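Local atomic coordinates of ancestral D-type dye decolorizing peroxidase (Geotrichum candidum, PDB entry 7ANV), a protein that probably uses hydrogen peroxide to oxidise dyes and other aromatic substrates at a bound haem, as a fungal dye-decolorizing peroxidase. Residues L99-F104 with N400-F405; G223-G228 with D245-V250. All coordinates share one frame; numbering follows the deposited sequence.

Contact 1. Residues L99-F104 with N400-F405; sequences LGDTAF and NIENGF
The N-terminal end of helix 102-106 meets the turn that follows strand 391-398, and the carboxylate of E402 carries most of the join. Its OE1 accepts a hydrogen bond of 2.8 Å from A103 N, nearly straight at 157°, although the donor comes from above the carboxylate plane. T102 N lies close to the same oxygen, but at an angle too poor for a bond. The glutamate chain is bent at chi2 (90°), which turns the carboxylate across the start of the helix and against the methyl of A103, whose CB is 3.5 Å from OE1. The second oxygen works through solvent: water 1 donates to E402 OE2 at 2.9 Å and accepts from both D101 N and F104 N, so that a single water joins three groups. The worked example is one of joining two halves of a fold. Helix 102-106 belongs to the N-terminal alpha+beta barrel region and E402 to the C-terminal region of the peroxidase, each region built on a four-stranded antiparallel sheet. On the solvent side D101 crosses E402 at about a right angle, its CB 3.2 Å from E402 OE1, and the two carboxylate planes are turned 55° apart. D101 OD1 accepts from T102 N within its own segment. With D101 OD1 and E402 OE1 4.2 Å apart, each charge probably makes the other costlier, a penalty that the backbone N-H groups at the helix start would partly offset. Toward the interior the chemistry turns apolar. I401 lays CG2 alongside A103 CB at 3.8 Å, this branch being the one opposite its backbone N, while its CD1 end makes a looser approach to F104 CB. Just past the turn, F405, the first residue of helix 405-413, touches the haem.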
loop_
_atom_site.group_PDB
_atom_site.type_symbol
_atom_site.label_atom_id
_atom_site.label_comp_id
_atom_site.label_asym_id
_atom_site.label_seq_id
_atom_site.Cartn_x
_atom_site.Cartn_y
_atom_site.Cartn_z
ATOM N N LEU A 99 15.208 -0.112 -17.298
ATOM C CA LEU A 99 14.029 -0.425 -16.457
ATOM C C LEU A 99 13.962 0.493 -15.225
ATOM O O LEU A 99 14.894 0.498 -14.371
ATOM C CB LEU A 99 14.018 -1.880 -16.018
ATOM C CG LEU A 99 12.710 -2.266 -15.342
ATOM C CD1 LEU A 99 11.546 -2.096 -16.324
ATOM C CD2 LEU A 99 12.756 -3.676 -14.806
ATOM N N GLY A 100 12.833 1.182 -15.090
ATOM C CA GLY A 100 12.600 2.100 -13.970
ATOM C C GLY A 100 13.737 3.084 -13.891
ATOM O O GLY A 100 14.140 3.637 -14.943
ATOM N N ASP A 101 14.110 3.429 -12.668
ATOM C CA ASP A 101 15.120 4.501 -12.438
ATOM C C ASP A 101 15.838 4.058 -11.181
ATOM O O ASP A 101 15.765 2.796 -10.900
ATOM C CB ASP A 101 14.534 5.933 -12.448
ATOM C CG ASP A 101 15.550 7.019 -12.754
ATOM O OD1 ASP A 101 16.752 6.784 -12.464
ATOM O OD2 ASP A 101 15.159 8.101 -13.316
ATOM N N THR A 102 16.567 4.984 -10.567
ATOM C CA THR A 102 17.506 4.673 -9.474
ATOM C C THR A 102 16.725 3.813 -8.487
ATOM O O THR A 102 17.331 2.904 -7.955
ATOM C CB THR A 102 18.173 5.942 -8.918
ATOM O OG1 THR A 102 18.880 6.436 -10.057
ATOM C CG2 THR A 102 19.130 5.684 -7.767
ATOM N N ALA A 103 15.421 4.046 -8.242
ATOM C CA ALA A 103 14.816 3.408 -7.051
ATOM C C ALA A 103 14.855 1.882 -7.206
ATOM O O ALA A 103 15.287 1.197 -6.287
ATOM C CB ALA A 103 13.421 3.884 -6.768
ATOM N N PHE A 104 14.321 1.351 -8.294
ATOM C CA PHE A 104 14.256 -0.103 -8.503
ATOM C C PHE A 104 15.683 -0.662 -8.539
ATOM O O PHE A 104 15.977 -1.708 -7.934
ATOM C CB PHE A 104 13.526 -0.414 -9.803
ATOM C CG PHE A 104 13.566 -1.868 -10.191
ATOM C CD1 PHE A 104 12.764 -2.822 -9.576
ATOM C CD2 PHE A 104 14.412 -2.279 -11.204
ATOM C CE1 PHE A 104 12.797 -4.140 -9.954
ATOM C CE2 PHE A 104 14.438 -3.607 -11.598
ATOM C CZ PHE A 104 13.643 -4.547 -10.965
ATOM N N ASN A 400 6.169 3.958 -12.080
ATOM C CA ASN A 400 7.339 4.778 -11.706
ATOM C C ASN A 400 7.401 4.897 -10.184
ATOM O O ASN A 400 6.586 5.644 -9.594
ATOM C CB ASN A 400 7.159 6.118 -12.404
ATOM C CG ASN A 400 8.401 6.954 -12.391
ATOM O OD1 ASN A 400 8.893 7.293 -11.310
ATOM N ND2 ASN A 400 8.887 7.279 -13.583
ATOM N N ILE A 401 8.344 4.192 -9.562
ATOM C CA ILE A 401 8.407 4.139 -8.071
ATOM C C ILE A 401 8.675 5.555 -7.546
ATOM O O ILE A 401 8.075 5.953 -6.519
ATOM C CB ILE A 401 9.453 3.110 -7.605
ATOM C CG1 ILE A 401 9.035 1.670 -7.937
ATOM C CG2 ILE A 401 9.705 3.250 -6.110
ATOM C CD1 ILE A 401 10.046 0.681 -7.543
ATOM N N GLU A 402 9.497 6.328 -8.266
ATOM C CA GLU A 402 9.870 7.711 -7.842
ATOM C C GLU A 402 8.645 8.603 -7.800
ATOM O O GLU A 402 8.558 9.478 -6.949
ATOM C CB GLU A 402 10.890 8.290 -8.822
ATOM C CG GLU A 402 12.250 7.666 -8.570
ATOM C CD GLU A 402 12.664 6.401 -9.307
ATOM O OE1 GLU A 402 13.921 6.161 -9.357
ATOM O OE2 GLU A 402 11.778 5.653 -9.803
ATOM N N ASN A 403 7.715 8.389 -8.706
ATOM C CA ASN A 403 6.532 9.263 -8.842
ATOM C C ASN A 403 5.423 8.856 -7.878
ATOM O O ASN A 403 4.598 9.723 -7.534
ATOM C CB ASN A 403 5.963 9.237 -10.261
ATOM C CG ASN A 403 6.810 9.982 -11.255
ATOM O OD1 ASN A 403 7.707 10.718 -10.865
ATOM N ND2 ASN A 403 6.538 9.798 -12.540
ATOM N N GLY A 404 5.361 7.565 -7.533
ATOM C CA GLY A 404 4.316 6.961 -6.695
ATOM C C GLY A 404 4.740 6.790 -5.264
ATOM O O GLY A 404 4.872 7.821 -4.549
ATOM N N PHE A 405 4.942 5.547 -4.839
ATOM C CA PHE A 405 5.277 5.204 -3.441
ATOM C C PHE A 405 6.305 6.203 -2.865
ATOM O O PHE A 405 6.089 6.733 -1.772
ATOM C CB PHE A 405 5.828 3.788 -3.325
ATOM C CG PHE A 405 6.390 3.521 -1.963
ATOM C CD1 PHE A 405 5.565 3.356 -0.873
ATOM C CD2 PHE A 405 7.751 3.485 -1.757
ATOM C CE1 PHE A 405 6.084 3.123 0.385
ATOM C CE2 PHE A 405 8.265 3.215 -0.508
ATOM C CZ PHE A 405 7.436 3.068 0.579
HETATM O O HOH W 1 12.690 2.920 -10.068
#

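Contact 2. Residues G223-G228 with D245-V250; sequences GVILVG and DGSFLV
V227 pairs with both D245 and G246 in the pattern of a G1 beta bulge, just ahead of strand 247-256. V227 N gives a hydrogen bond to G246 O (2.8 Å), and V227 O receives D245 N at 2.9 Å. The positive phi of D245 (73°) is what this bulge asks of its first residue. One step on, a side chain takes over from the backbone: S247 OG donates to I225 O at 2.7 Å, tilted 21° from the carbonyl plane. The hydroxyl lies opposite the backbone N of its own residue (chi1 -172°), which carries it across to the loop, and CG2 of I225 rests beside it. With an alanine here the hydroxyl is gone, and the buried carbonyl of I225 is likely to be left without this donor, giving the loop more freedom to shift. V227 and L226 complete the tight part of the contact. CG2 of V227 meets F248 CE2 obliquely at 3.7 Å. L226 sets its CA 3.4 Å from G246 O in a CA-H...O contact, and its methyls rest against D245, CD1 standing 3.9 Å from OD1. The charge of that aspartate is engaged elsewhere, since OD1 forms a salt bridge with R229. The looser side lies beyond V227, where the loop reaches partly exposed G228, the more open end of the segment. In the fold, the bulge leads into an inner strand of the C-terminal antiparallel sheet, with strand 391-398 along one edge and strand 466-476 along the other. S247 pairs by backbone with S476 and F248 with Q398, while F475 of strand 466-476 packs on both V227 and F248.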
loop_
_atom_site.group_PDB
_atom_site.type_symbol
_atom_site.label_atom_id
_atom_site.label_comp_id
_atom_site.label_asym_id
_atom_site.label_seq_id
_atom_site.Cartn_x
_atom_site.Cartn_y
_atom_site.Cartn_z
ATOM N N GLY A 223 -0.649 4.178 -18.301
ATOM C CA GLY A 223 0.808 4.218 -18.104
ATOM C C GLY A 223 1.234 4.818 -16.775
ATOM O O GLY A 223 2.421 4.806 -16.459
ATOM N N VAL A 224 0.316 5.326 -15.968
ATOM C CA VAL A 224 0.648 5.605 -14.559
ATOM C C VAL A 224 0.918 4.279 -13.825
ATOM O O VAL A 224 1.616 4.305 -12.816
ATOM C CB VAL A 224 -0.475 6.412 -13.915
ATOM C CG1 VAL A 224 -0.309 6.527 -12.424
ATOM C CG2 VAL A 224 -0.566 7.784 -14.556
ATOM N N ILE A 225 0.310 3.191 -14.276
ATOM C CA ILE A 225 0.351 1.870 -13.573
ATOM C C ILE A 225 1.197 0.900 -14.398
ATOM O O ILE A 225 2.021 0.163 -13.822
ATOM C CB ILE A 225 -1.069 1.335 -13.309
ATOM C CG1 ILE A 225 -1.865 2.332 -12.469
ATOM C CG2 ILE A 225 -0.983 -0.040 -12.635
ATOM C CD1 ILE A 225 -1.226 2.681 -11.154
ATOM N N LEU A 226 1.011 0.896 -15.714
ATOM C CA LEU A 226 1.634 -0.089 -16.625
ATOM C C LEU A 226 2.760 0.538 -17.433
ATOM O O LEU A 226 2.533 1.564 -18.117
ATOM C CB LEU A 226 0.575 -0.619 -17.576
ATOM C CG LEU A 226 -0.567 -1.408 -16.946
ATOM C CD1 LEU A 226 -1.606 -1.690 -18.046
ATOM C CD2 LEU A 226 -0.098 -2.683 -16.276
ATOM N N VAL A 227 3.950 -0.035 -17.322
ATOM C CA VAL A 227 5.131 0.472 -18.064
ATOM C C VAL A 227 4.799 0.367 -19.560
ATOM O O VAL A 227 4.134 -0.584 -19.990
ATOM C CB VAL A 227 6.403 -0.300 -17.660
ATOM C CG1 VAL A 227 7.567 0.038 -18.555
ATOM C CG2 VAL A 227 6.765 -0.037 -16.220
ATOM N N GLY A 228 5.110 1.406 -20.315
ATOM C CA GLY A 228 5.012 1.382 -21.778
ATOM C C GLY A 228 3.647 1.744 -22.306
ATOM O O GLY A 228 3.503 1.759 -23.514
ATOM N N ASP A 245 3.648 -3.468 -20.142
ATOM C CA ASP A 245 2.466 -4.060 -19.478
ATOM C C ASP A 245 2.889 -4.725 -18.168
ATOM O O ASP A 245 2.094 -5.452 -17.643
ATOM C CB ASP A 245 1.673 -4.991 -20.407
ATOM C CG ASP A 245 0.708 -4.257 -21.346
ATOM O OD1 ASP A 245 0.426 -3.061 -21.108
ATOM O OD2 ASP A 245 0.260 -4.899 -22.297
ATOM N N GLY A 246 4.113 -4.472 -17.701
ATOM C CA GLY A 246 4.516 -4.791 -16.328
ATOM C C GLY A 246 4.269 -3.597 -15.427
ATOM O O GLY A 246 3.953 -2.494 -15.901
ATOM N N SER A 247 4.412 -3.806 -14.141
ATOM C CA SER A 247 4.233 -2.738 -13.136
ATOM C C SER A 247 5.260 -2.984 -12.027
ATOM O O SER A 247 5.588 -4.190 -11.708
ATOM C CB SER A 247 2.830 -2.691 -12.624
ATOM O OG SER A 247 2.631 -1.556 -11.792
ATOM N N PHE A 248 5.719 -1.910 -11.379
ATOM C CA PHE A 248 6.606 -2.029 -10.199
ATOM C C PHE A 248 5.759 -2.277 -8.949
ATOM O O PHE A 248 4.767 -1.553 -8.696
ATOM C CB PHE A 248 7.482 -0.789 -10.050
ATOM C CG PHE A 248 8.460 -0.659 -11.176
ATOM C CD1 PHE A 248 9.669 -1.323 -11.094
ATOM C CD2 PHE A 248 8.180 0.131 -12.283
ATOM C CE1 PHE A 248 10.579 -1.262 -12.148
ATOM C CE2 PHE A 248 9.097 0.198 -13.321
ATOM C CZ PHE A 248 10.306 -0.451 -13.228
ATOM N N LEU A 249 6.143 -3.334 -8.237
ATOM C CA LEU A 249 5.526 -3.804 -6.996
ATOM C C LEU A 249 6.401 -3.320 -5.848
ATOM O O LEU A 249 7.494 -3.834 -5.678
ATOM C CB LEU A 249 5.480 -5.328 -7.051
ATOM C CG LEU A 249 4.637 -6.071 -6.007
ATOM C CD1 LEU A 249 4.499 -7.535 -6.380
ATOM C CD2 LEU A 249 5.146 -5.944 -4.583
ATOM N N VAL A 250 5.882 -2.426 -5.036
ATOM C CA VAL A 250 6.529 -2.025 -3.761
ATOM C C VAL A 250 5.953 -2.891 -2.650
ATOM O O VAL A 250 4.737 -2.844 -2.435
ATOM C CB VAL A 250 6.299 -0.537 -3.457
ATOM C CG1 VAL A 250 6.831 -0.217 -2.067
ATOM C CG2 VAL A 250 6.888 0.363 -4.544
#

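The two contacts lie about 10 Å apart, centre to centre, and meet at F248. Its ring stacks edge-to-face with F104, while I401 CG1 lies 3.6 Å from F248 CB, so the apolar side of contact 1 continues into contact 2. Both draw on the C-terminal antiparallel sheet: 400-405 follows strand 391-398, the neighbour of strand 247-256. Contact 1 bridges the two halves of the protein and is only partly buried, which suits its carboxylates and bridging water. Contact 2, buried throughout its touching residues, stays local in sequence and relies on backbone pairing, one serine hydroxyl and hydrocarbon packing.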